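Atu0111 protein (Agrobacterium tumefaciens, PDB 2FSQ) is of unknown function but probably resembles the 2H phosphoesterases, in which two related alpha-beta halves enclose a central cleft. Local coordinates at residues Val91-Pro102 with Asp108-Tyr118; Leu138-Lys146 with Glu178-Ile186. All blocks are in the same frame, centred on the assembly; numbering follows the deposited sequence. Where two conformers were deposited one is given.

Contact 1: residues Val91-Pro102 with Asp108-Tyr118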
loop_
_atom_site.group_PDB
_atom_site.type_symbol
_atom_site.label_atom_id
_atom_site.label_comp_id
_atom_site.label_asym_id
_atom_site.label_seq_id
_atom_site.Cartn_x
_atom_site.Cartn_y
_atom_site.Cartn_z
ATOM N N VAL A 91 -11.237 3.468 -6.679
ATOM C CA VAL A 91 -11.074 4.766 -7.347
ATOM C C VAL A 91 -10.547 5.810 -6.381
ATOM O O VAL A 91 -10.586 5.629 -5.161
ATOM C CB VAL A 91 -12.390 5.277 -8.009
ATOM C CG1 VAL A 91 -12.852 4.295 -9.068
ATOM C CG2 VAL A 91 -13.472 5.508 -6.950
ATOM N N ILE A 92 -10.057 6.916 -6.928
ATOM C CA ILE A 92 -9.568 8.015 -6.098
ATOM C C ILE A 92 -9.791 9.354 -6.798
ATOM O O ILE A 92 -9.723 9.444 -8.030
ATOM C CB ILE A 92 -8.070 7.778 -5.659
ATOM C CG1 ILE A 92 -7.687 8.666 -4.470
ATOM C CG2 ILE A 92 -7.106 7.946 -6.848
ATOM C CD1 ILE A 92 -6.293 8.326 -3.863
ATOM N N GLU A 93 -10.048 10.392 -5.998
ATOM C CA GLU A 93 -10.404 11.715 -6.495
ATOM C C GLU A 93 -9.372 12.293 -7.462
ATOM O O GLU A 93 -9.725 13.016 -8.406
ATOM C CB GLU A 93 -10.560 12.645 -5.291
ATOM C CG GLU A 93 -10.799 14.105 -5.648
ATOM C CD GLU A 93 -12.106 14.326 -6.393
ATOM O OE1 GLU A 93 -13.103 13.658 -6.064
ATOM O OE2 GLU A 93 -12.131 15.180 -7.303
ATOM N N SER A 94 -8.106 11.960 -7.201
ATOM C CA SER A 94 -6.969 12.467 -7.940
ATOM C C SER A 94 -6.687 11.745 -9.255
ATOM O O SER A 94 -5.744 12.111 -9.958
ATOM C CB SER A 94 -5.719 12.395 -7.067
ATOM O OG SER A 94 -5.597 11.102 -6.490
ATOM N N ARG A 95 -7.492 10.728 -9.596
ATOM C CA ARG A 95 -7.245 9.973 -10.817
ATOM C C ARG A 95 -8.561 9.585 -11.504
ATOM O O ARG A 95 -8.934 8.414 -11.579
ATOM C CB ARG A 95 -6.317 8.776 -10.545
ATOM C CG ARG A 95 -5.812 8.144 -11.828
ATOM C CD ARG A 95 -4.513 7.424 -11.664
ATOM N NE ARG A 95 -4.633 6.421 -10.639
ATOM C CZ ARG A 95 -3.644 5.612 -10.268
ATOM N NH1 ARG A 95 -3.869 4.733 -9.292
ATOM N NH2 ARG A 95 -2.438 5.694 -10.860
ATOM N N ARG A 96 -9.244 10.609 -12.015
ATOM C CA ARG A 96 -10.541 10.416 -12.638
ATOM C C ARG A 96 -10.341 10.144 -14.121
ATOM O O ARG A 96 -10.594 11.005 -14.969
ATOM C CB ARG A 96 -11.429 11.628 -12.402
ATOM C CG ARG A 96 -11.848 11.764 -10.973
ATOM C CD ARG A 96 -12.544 13.090 -10.727
ATOM N NE ARG A 96 -13.164 13.120 -9.402
ATOM C CZ ARG A 96 -14.346 12.570 -9.114
ATOM N NH1 ARG A 96 -15.047 11.942 -10.053
ATOM N NH2 ARG A 96 -14.832 12.654 -7.876
ATOM N N ALA A 97 -9.846 8.947 -14.429
ATOM C CA ALA A 97 -9.487 8.600 -15.800
ATOM C C ALA A 97 -9.492 7.100 -16.006
ATOM O O ALA A 97 -9.139 6.357 -15.093
ATOM C CB ALA A 97 -8.101 9.147 -16.112
ATOM N N LEU A 98 -9.857 6.661 -17.215
ATOM C CA LEU A 98 -9.675 5.255 -17.597
ATOM C C LEU A 98 -8.172 5.035 -17.768
ATOM O O LEU A 98 -7.467 5.939 -18.230
ATOM C CB LEU A 98 -10.396 4.965 -18.916
ATOM C CG LEU A 98 -11.877 5.372 -18.991
ATOM C CD1 LEU A 98 -12.446 5.063 -20.359
ATOM C CD2 LEU A 98 -12.702 4.686 -17.906
ATOM N N PRO A 99 -7.665 3.832 -17.458
ATOM C CA PRO A 99 -8.295 2.614 -16.980
ATOM C C PRO A 99 -8.304 2.490 -15.457
ATOM O O PRO A 99 -8.262 1.364 -14.929
ATOM C CB PRO A 99 -7.393 1.530 -17.570
ATOM C CG PRO A 99 -6.041 2.123 -17.449
ATOM C CD PRO A 99 -6.227 3.619 -17.715
ATOM N N TYR A 100 -8.370 3.622 -14.762
ATOM C CA TYR A 100 -8.365 3.633 -13.291
ATOM C C TYR A 100 -9.762 3.897 -12.734
ATOM O O TYR A 100 -9.924 4.212 -11.554
ATOM C CB TYR A 100 -7.377 4.693 -12.774
ATOM C CG TYR A 100 -6.013 4.598 -13.398
ATOM C CD1 TYR A 100 -5.680 5.384 -14.500
ATOM C CD2 TYR A 100 -5.088 3.661 -12.949
ATOM C CE1 TYR A 100 -4.427 5.283 -15.094
ATOM C CE2 TYR A 100 -3.850 3.538 -13.543
ATOM C CZ TYR A 100 -3.528 4.335 -14.627
ATOM O OH TYR A 100 -2.281 4.207 -15.198
ATOM N N TRP A 101 -10.760 3.763 -13.602
ATOM C CA TRP A 101 -12.143 4.130 -13.318
ATOM C C TRP A 101 -13.017 3.181 -14.138
ATOM O O TRP A 101 -12.616 2.779 -15.231
ATOM C CB TRP A 101 -12.367 5.559 -13.791
ATOM C CG TRP A 101 -13.558 6.258 -13.246
ATOM C CD1 TRP A 101 -14.819 6.306 -13.795
ATOM C CD2 TRP A 101 -13.608 7.057 -12.058
ATOM N NE1 TRP A 101 -15.633 7.076 -13.013
ATOM C CE2 TRP A 101 -14.927 7.547 -11.936
ATOM C CE3 TRP A 101 -12.660 7.415 -11.084
ATOM C CZ2 TRP A 101 -15.324 8.360 -10.866
ATOM C CZ3 TRP A 101 -13.066 8.226 -10.029
ATOM C CH2 TRP A 101 -14.378 8.691 -9.933
ATOM N N PRO A 102 -14.207 2.817 -13.621
ATOM C CA PRO A 102 -15.072 1.966 -14.435
ATOM C C PRO A 102 -15.652 2.732 -15.615
ATOM O O PRO A 102 -16.183 3.811 -15.413
ATOM C CB PRO A 102 -16.184 1.562 -13.468
ATOM C CG PRO A 102 -16.254 2.630 -12.461
ATOM C CD PRO A 102 -14.805 3.127 -12.311
ATOM N N ASP A 108 -16.871 12.214 -13.593
ATOM C CA ASP A 108 -17.119 13.219 -12.553
ATOM C C ASP A 108 -18.091 12.749 -11.468
ATOM O O ASP A 108 -18.566 13.552 -10.666
ATOM C CB ASP A 108 -17.550 14.576 -13.162
ATOM C CG ASP A 108 -18.796 14.480 -14.013
ATOM O OD1 ASP A 108 -19.274 13.354 -14.297
ATOM O OD2 ASP A 108 -19.298 15.563 -14.426
ATOM N N THR A 109 -18.362 11.448 -11.415
ATOM C CA THR A 109 -19.225 10.881 -10.369
ATOM C C THR A 109 -18.596 11.157 -9.010
ATOM O O THR A 109 -17.393 10.903 -8.828
ATOM C CB THR A 109 -19.387 9.359 -10.533
ATOM O OG1 THR A 109 -19.933 9.083 -11.825
ATOM C CG2 THR A 109 -20.292 8.754 -9.433
ATOM N N PRO A 110 -19.385 11.684 -8.050
ATOM C CA PRO A 110 -18.843 11.854 -6.698
ATOM C C PRO A 110 -18.297 10.538 -6.141
ATOM O O PRO A 110 -18.878 9.472 -6.376
ATOM C CB PRO A 110 -20.058 12.308 -5.893
ATOM C CG PRO A 110 -20.919 13.011 -6.926
ATOM C CD PRO A 110 -20.789 12.150 -8.137
ATOM N N ILE A 111 -17.166 10.617 -5.443
ATOM C CA ILE A 111 -16.556 9.430 -4.848
ATOM C C ILE A 111 -17.571 8.610 -4.027
ATOM O O ILE A 111 -17.633 7.395 -4.167
ATOM C CB ILE A 111 -15.283 9.792 -4.020
ATOM C CG1 ILE A 111 -14.208 10.437 -4.909
ATOM C CG2 ILE A 111 -14.708 8.548 -3.317
ATOM C CD1 ILE A 111 -13.697 9.554 -6.042
ATOM N N ASP A 112 -18.419 9.272 -3.235
ATOM C CA ASP A 112 -19.400 8.525 -2.431
ATOM C C ASP A 112 -20.401 7.709 -3.254
ATOM O O ASP A 112 -20.823 6.626 -2.825
ATOM C CB ASP A 112 -20.155 9.449 -1.474
ATOM C CG ASP A 112 -19.340 9.826 -0.249
ATOM O OD1 ASP A 112 -18.216 9.287 -0.042
ATOM O OD2 ASP A 112 -19.846 10.664 0.534
ATOM N N ALA A 113 -20.798 8.224 -4.422
ATOM C CA ALA A 113 -21.668 7.466 -5.318
ATOM C C ALA A 113 -20.960 6.261 -5.938
ATOM O O ALA A 113 -21.564 5.222 -6.163
ATOM C CB ALA A 113 -22.299 8.376 -6.395
ATOM N N VAL A 114 -19.659 6.383 -6.204
ATOM C CA VAL A 114 -18.921 5.219 -6.687
ATOM C C VAL A 114 -18.857 4.140 -5.582
ATOM O O VAL A 114 -19.033 2.949 -5.850
ATOM C CB VAL A 114 -17.496 5.576 -7.179
ATOM C CG1 VAL A 114 -16.853 4.351 -7.784
ATOM C CG2 VAL A 114 -17.533 6.725 -8.217
ATOM N N THR A 115 -18.606 4.579 -4.353
ATOM C CA THR A 115 -18.590 3.694 -3.192
ATOM C C THR A 115 -19.921 2.925 -3.066
ATOM O O THR A 115 -19.915 1.703 -2.879
ATOM C CB THR A 115 -18.231 4.471 -1.919
ATOM O OG1 THR A 115 -16.913 5.027 -2.062
ATOM C CG2 THR A 115 -18.269 3.559 -0.693
ATOM N N ASP A 116 -21.048 3.619 -3.243
ATOM C CA ASP A 116 -22.363 2.951 -3.210
ATOM C C ASP A 116 -22.537 1.916 -4.331
ATOM O O ASP A 116 -23.056 0.819 -4.087
ATOM C CB ASP A 116 -23.516 3.965 -3.262
ATOM C CG ASP A 116 -23.508 4.956 -2.086
ATOM O OD1 ASP A 116 -22.960 4.659 -1.002
ATOM O OD2 ASP A 116 -24.100 6.048 -2.245
ATOM N N TYR A 117 -22.128 2.263 -5.554
ATOM C CA TYR A 117 -22.203 1.356 -6.710
ATOM C C TYR A 117 -21.431 0.074 -6.424
ATOM O O TYR A 117 -21.932 -1.033 -6.655
ATOM C CB TYR A 117 -21.722 2.087 -7.982
ATOM C CG TYR A 117 -21.429 1.277 -9.252
ATOM C CD1 TYR A 117 -22.455 0.900 -10.132
ATOM C CD2 TYR A 117 -20.118 0.984 -9.623
ATOM C CE1 TYR A 117 -22.170 0.200 -11.335
ATOM C CE2 TYR A 117 -19.822 0.294 -10.816
ATOM C CZ TYR A 117 -20.846 -0.095 -11.674
ATOM O OH TYR A 117 -20.538 -0.784 -12.862
ATOM N N TYR A 118 -20.235 0.227 -5.861
ATOM C CA TYR A 118 -19.419 -0.914 -5.533
ATOM C C TYR A 118 -19.911 -1.722 -4.327
ATOM O O TYR A 118 -19.867 -2.957 -4.358
ATOM C CB TYR A 118 -17.984 -0.460 -5.319
ATOM C CG TYR A 118 -17.256 -0.114 -6.595
ATOM C CD1 TYR A 118 -17.494 -0.804 -7.783
ATOM C CD2 TYR A 118 -16.264 0.853 -6.587
ATOM C CE1 TYR A 118 -16.803 -0.494 -8.947
ATOM C CE2 TYR A 118 -15.551 1.162 -7.736
ATOM C CZ TYR A 118 -15.825 0.488 -8.904
ATOM O OH TYR A 118 -15.099 0.770 -10.029
HETATM O O HOH W 1 -16.299 13.399 -4.881
#
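Arg96 reaches across to the carbonyl of Thr109 with NH1 and NH2, the far end of its guanidinium. Its CB points at the other segment, and chi1 of -69° sets CG anti to the carbonyl carbon, where CG rests 3.9 Å from CZ3 of Trp101. From CG the chain runs extended through CD to NE, which donates to OE2 of Glu93 at 3.1 Å, while NH2 takes the other carboxylate oxygen, OE1, at 2.7 Å. This side-on salt bridge holds the guanidinium so that its far end faces Thr109. There NH1 meets Thr109 O at 2.8 Å (161° at the hydrogen) and NH2 meets the same oxygen at 3.2 Å by a more bent bond, both from one face of the carbonyl plane; NH1 also donates to Leu107 O. Arginine suits the place, its long chain ending in a flat group with N-H donors on several sides.

The site lies where edge strand 84-92 of the antiparallel sheet runs out into a type I turn and a loop that leads to helix 111-121, with Pro110 as N-cap. A water accepts from Ile111 N and donates weakly to Glu93 OE1. On the apolar side of the contact, Val91 CG2 and Val114 CG1 meet tip to tip at 3.7 Å. The indole of Trp101, with Val91 CG1 above one face toward the rim, lays CZ2 3.8 Å from Val114 CG2. Pro102 CG touches Tyr118 OH, a hydroxyl hydrogen-bonded to Phe167 O.

Contact 2: residues Leu138-Lys146 with Glu178-Ile186. With ACY (acetic acid), chain B.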
loop_
_atom_site.group_PDB
_atom_site.type_symbol
_atom_site.label_atom_id
_atom_site.label_comp_id
_atom_site.label_asym_id
_atom_site.label_seq_id
_atom_site.Cartn_x
_atom_site.Cartn_y
_atom_site.Cartn_z
ATOM N N LEU A 138 12.653 -4.661 1.839
ATOM C CA LEU A 138 12.384 -3.412 2.559
ATOM C C LEU A 138 13.002 -2.265 1.804
ATOM O O LEU A 138 14.099 -2.377 1.261
ATOM C CB LEU A 138 12.999 -3.423 3.966
ATOM C CG LEU A 138 12.347 -4.055 5.179
ATOM C CD1 LEU A 138 13.123 -3.644 6.423
ATOM C CD2 LEU A 138 10.904 -3.622 5.285
ATOM N N ARG A 139 12.315 -1.137 1.828
ATOM C CA ARG A 139 12.823 0.086 1.212
ATOM C C ARG A 139 12.277 1.233 2.059
ATOM O O ARG A 139 11.428 1.017 2.911
ATOM C CB ARG A 139 12.330 0.154 -0.227
ATOM C CG ARG A 139 10.818 0.049 -0.297
ATOM C CD ARG A 139 10.298 -0.203 -1.675
ATOM N NE ARG A 139 8.863 -0.465 -1.598
ATOM C CZ ARG A 139 8.120 -0.872 -2.617
ATOM N NH1 ARG A 139 8.668 -1.067 -3.810
ATOM N NH2 ARG A 139 6.820 -1.079 -2.441
ATOM N N PRO A 140 12.787 2.457 1.865
ATOM C CA PRO A 140 12.293 3.545 2.734
ATOM C C PRO A 140 10.777 3.735 2.772
ATOM O O PRO A 140 10.248 4.145 3.806
ATOM C CB PRO A 140 12.987 4.782 2.168
ATOM C CG PRO A 140 14.269 4.230 1.641
ATOM C CD PRO A 140 13.859 2.932 0.971
ATOM N N VAL A 141 10.078 3.412 1.682
ATOM C CA VAL A 141 8.621 3.543 1.694
ATOM C C VAL A 141 7.879 2.374 2.350
ATOM O O VAL A 141 6.671 2.461 2.568
ATOM C CB VAL A 141 8.015 3.813 0.289
ATOM C CG1 VAL A 141 8.466 5.170 -0.228
ATOM C CG2 VAL A 141 8.356 2.725 -0.707
ATOM N N GLY A 142 8.571 1.265 2.632
ATOM C CA GLY A 142 7.891 0.164 3.301
ATOM C C GLY A 142 8.328 -1.231 2.888
ATOM O O GLY A 142 9.467 -1.446 2.512
HETATM N N MSE A 143 7.389 -2.173 2.927
HETATM C CA MSE A 143 7.692 -3.598 2.782
HETATM C C MSE A 143 7.169 -4.158 1.483
HETATM O O MSE A 143 5.988 -3.970 1.159
HETATM C CB MSE A 143 7.016 -4.376 3.893
HETATM C CG MSE A 143 7.392 -3.913 5.266
HETATM SE SE MSE A 143 6.087 -4.354 6.629
HETATM C CE MSE A 143 5.887 -6.256 6.307
ATOM N N VAL A 144 8.027 -4.870 0.761
ATOM C CA VAL A 144 7.602 -5.575 -0.433
ATOM C C VAL A 144 7.176 -6.975 0.028
ATOM O O VAL A 144 7.850 -7.594 0.868
ATOM C CB VAL A 144 8.737 -5.693 -1.446
ATOM C CG1 VAL A 144 8.291 -6.501 -2.662
ATOM C CG2 VAL A 144 9.214 -4.304 -1.865
HETATM N N MSE A 145 6.101 -7.498 -0.551
HETATM C CA MSE A 145 5.587 -8.799 -0.147
HETATM C C MSE A 145 5.190 -9.666 -1.307
HETATM O O MSE A 145 4.838 -9.170 -2.376
HETATM C CB MSE A 145 4.351 -8.602 0.696
HETATM C CG MSE A 145 4.637 -7.717 1.869
HETATM SE SE MSE A 145 3.056 -7.064 2.804
HETATM C CE MSE A 145 2.190 -8.745 3.200
ATOM N N LYS A 146 5.241 -10.971 -1.069
ATOM C CA LYS A 146 4.672 -11.939 -1.979
ATOM C C LYS A 146 3.972 -13.007 -1.148
ATOM O O LYS A 146 4.002 -13.002 0.085
ATOM C CB LYS A 146 5.749 -12.576 -2.878
ATOM C CG LYS A 146 6.285 -11.677 -4.003
ATOM C CD LYS A 146 7.250 -12.435 -4.897
ATOM C CE LYS A 146 6.527 -13.342 -5.893
ATOM N NZ LYS A 146 5.568 -12.632 -6.786
ATOM N N GLU A 178 2.907 -5.338 -7.672
ATOM C CA GLU A 178 3.783 -5.524 -6.524
ATOM C C GLU A 178 3.022 -5.271 -5.209
ATOM O O GLU A 178 2.632 -4.132 -4.893
ATOM C CB GLU A 178 4.987 -4.577 -6.630
ATOM C CG GLU A 178 5.966 -4.736 -5.476
ATOM C CD GLU A 178 7.179 -3.854 -5.629
ATOM O OE1 GLU A 178 7.038 -2.623 -5.503
ATOM O OE2 GLU A 178 8.270 -4.404 -5.863
ATOM N N PHE A 179 2.798 -6.347 -4.463
ATOM C CA PHE A 179 2.186 -6.224 -3.154
ATOM C C PHE A 179 3.138 -5.560 -2.177
ATOM O O PHE A 179 4.336 -5.814 -2.189
ATOM C CB PHE A 179 1.763 -7.595 -2.622
ATOM C CG PHE A 179 0.656 -8.228 -3.404
ATOM C CD1 PHE A 179 -0.673 -7.892 -3.162
ATOM C CD2 PHE A 179 0.944 -9.164 -4.390
ATOM C CE1 PHE A 179 -1.691 -8.488 -3.898
ATOM C CE2 PHE A 179 -0.070 -9.750 -5.115
ATOM C CZ PHE A 179 -1.381 -9.411 -4.880
ATOM N N HIS A 180 2.591 -4.735 -1.295
ATOM C CA HIS A 180 3.438 -4.009 -0.362
ATOM C C HIS A 180 2.638 -3.495 0.808
ATOM O O HIS A 180 1.402 -3.398 0.733
ATOM C CB HIS A 180 4.130 -2.847 -1.068
ATOM C CG HIS A 180 3.177 -1.874 -1.678
ATOM N ND1 HIS A 180 2.516 -2.125 -2.865
ATOM C CD2 HIS A 180 2.757 -0.654 -1.261
ATOM C CE1 HIS A 180 1.731 -1.098 -3.154
ATOM N NE2 HIS A 180 1.868 -0.188 -2.204
ATOM N N ILE A 181 3.339 -3.183 1.896
ATOM C CA ILE A 181 2.765 -2.370 2.962
ATOM C C ILE A 181 3.526 -1.046 2.995
ATOM O O ILE A 181 4.744 -1.011 3.140
ATOM C CB ILE A 181 2.857 -3.082 4.323
ATOM C CG1 ILE A 181 1.900 -4.277 4.309
ATOM C CG2 ILE A 181 2.517 -2.115 5.454
ATOM C CD1 ILE A 181 1.893 -5.114 5.572
ATOM N N THR A 182 2.794 0.044 2.841
ATOM C CA THR A 182 3.396 1.367 2.880
ATOM C C THR A 182 3.649 1.775 4.331
ATOM O O THR A 182 2.746 1.741 5.158
ATOM C CB THR A 182 2.451 2.357 2.198
ATOM O OG1 THR A 182 2.353 1.999 0.813
ATOM C CG2 THR A 182 2.966 3.815 2.342
ATOM N N LEU A 183 4.896 2.130 4.621
ATOM C CA LEU A 183 5.228 2.761 5.891
ATOM C C LEU A 183 5.327 4.281 5.725
ATOM O O LEU A 183 5.067 5.023 6.670
ATOM C CB LEU A 183 6.551 2.219 6.447
ATOM C CG LEU A 183 6.540 0.737 6.835
ATOM C CD1 LEU A 183 7.901 0.357 7.364
ATOM C CD2 LEU A 183 5.460 0.435 7.867
ATOM N N SER A 184 5.711 4.743 4.534
ATOM C CA SER A 184 5.899 6.185 4.334
ATOM C C SER A 184 5.808 6.534 2.867
ATOM O O SER A 184 5.846 5.654 1.999
ATOM C CB SER A 184 7.266 6.650 4.864
ATOM O OG SER A 184 8.309 6.300 3.979
ATOM N N TYR A 185 5.724 7.835 2.608
ATOM C CA TYR A 185 5.876 8.377 1.265
ATOM C C TYR A 185 7.129 9.228 1.212
ATOM O O TYR A 185 7.426 9.959 2.159
ATOM C CB TYR A 185 4.668 9.240 0.904
ATOM C CG TYR A 185 3.444 8.427 0.591
ATOM C CD1 TYR A 185 3.126 8.116 -0.735
ATOM C CD2 TYR A 185 2.632 7.925 1.602
ATOM C CE1 TYR A 185 2.029 7.339 -1.037
ATOM C CE2 TYR A 185 1.514 7.140 1.300
ATOM C CZ TYR A 185 1.233 6.850 -0.023
ATOM O OH TYR A 185 0.138 6.093 -0.337
ATOM N N ILE A 186 7.822 9.187 0.084
ATOM C CA ILE A 186 8.976 10.065 -0.117
ATOM C C ILE A 186 8.468 11.491 -0.372
ATOM O O ILE A 186 7.706 11.724 -1.316
ATOM C CB ILE A 186 9.819 9.629 -1.328
ATOM C CG1 ILE A 186 10.151 8.135 -1.251
ATOM C CG2 ILE A 186 11.059 10.524 -1.469
ATOM C CD1 ILE A 186 11.087 7.781 -0.160
HETATM C C ACY B . -0.471 1.556 -1.090
HETATM O O ACY B . -0.434 1.804 0.146
HETATM O OXT ACY B . -1.255 0.725 -1.621
HETATM C CH3 ACY B . 0.516 2.251 -1.985
HETATM O O HOH W 2 6.180 -0.231 0.335
HETATM O O HOH W 3 4.955 -0.928 -5.008
HETATM O O HOH W 4 4.575 -8.629 -4.957
#
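Arg139 and Glu178 form a salt bridge that spans the central strand 142-147, from the end of one outer strand to just before the other, NH1 to OE1 at 2.8 Å, in one of the two conformers modelled for the arginine. The two side chains slide past each other in opposite directions with their planar groups turned 70° apart, and OE1 is met from above the carboxylate plane. NH2 adds two waters, one passed on to OE1 of Glu178 and the other to Ile181 O, and CG2 of Val144 covers the centre of one guanidinium face.

At the turn, Val141 O accepts from two successive amides on one face of its plane, Leu183 N at 2.7 Å and Ser184 N at 3.2 Å. The small serine lets OG bond Pro140 O at 2.9 Å, and Val141 CG1 packs 3.6 Å from Ile186 CG1. What positions these groups is a two-residue hairpin: Arg139 and Gly142 exchange backbone bonds around a type I turn, and Gly142 adopts backbone angles suited to a residue without a side chain, with its CA against Ile181 O. Strands 142-146 and 179-182 then run antiparallel at 156°, Met143 and Ile181 forming a hydrogen-bonded pair, with a bond each way.

His180 and Thr182 belong to a His-Ile-Thr sequence that fits the His-x-Thr motif of 2H proteins. With chi1 at 59°, the imidazole turns back so that ND1 donates to Glu178 O at 2.9 Å. Thr182 OG1 donates to an acetate, probably from the crystallisation liquor, which Thr86 also binds; the likely active-site cleft lies here. On the face bearing the selenomethionines Met143 and Met145, flexible and apolar, Met143 packs on Ile59 of helix 54-67 and Leu209 of helix 195-212, and Met145 on Met133 of strand 133-139.

Contact 1 closes before contact 2 opens along the chain, helix 111-121 of the first being followed directly by strand 133-139, which leads into the second. Their centres lie 25 Å apart and their nearest atoms about 8 Å, so they do not touch. Contact 1 lies at the end of edge strand 84-92 of the four-stranded antiparallel sheet; contact 2 lies mainly in the three-stranded one and runs on into strand 184-186, which pairs with strand 75-77. Strand 84-92 also carries Thr86, which shares the acetate with Thr182 of contact 2. The peripheral contact 1 packs the exit of one sheet against the next helix, while contact 2, nearer the centre of the chain, probably lines one side of the cleft.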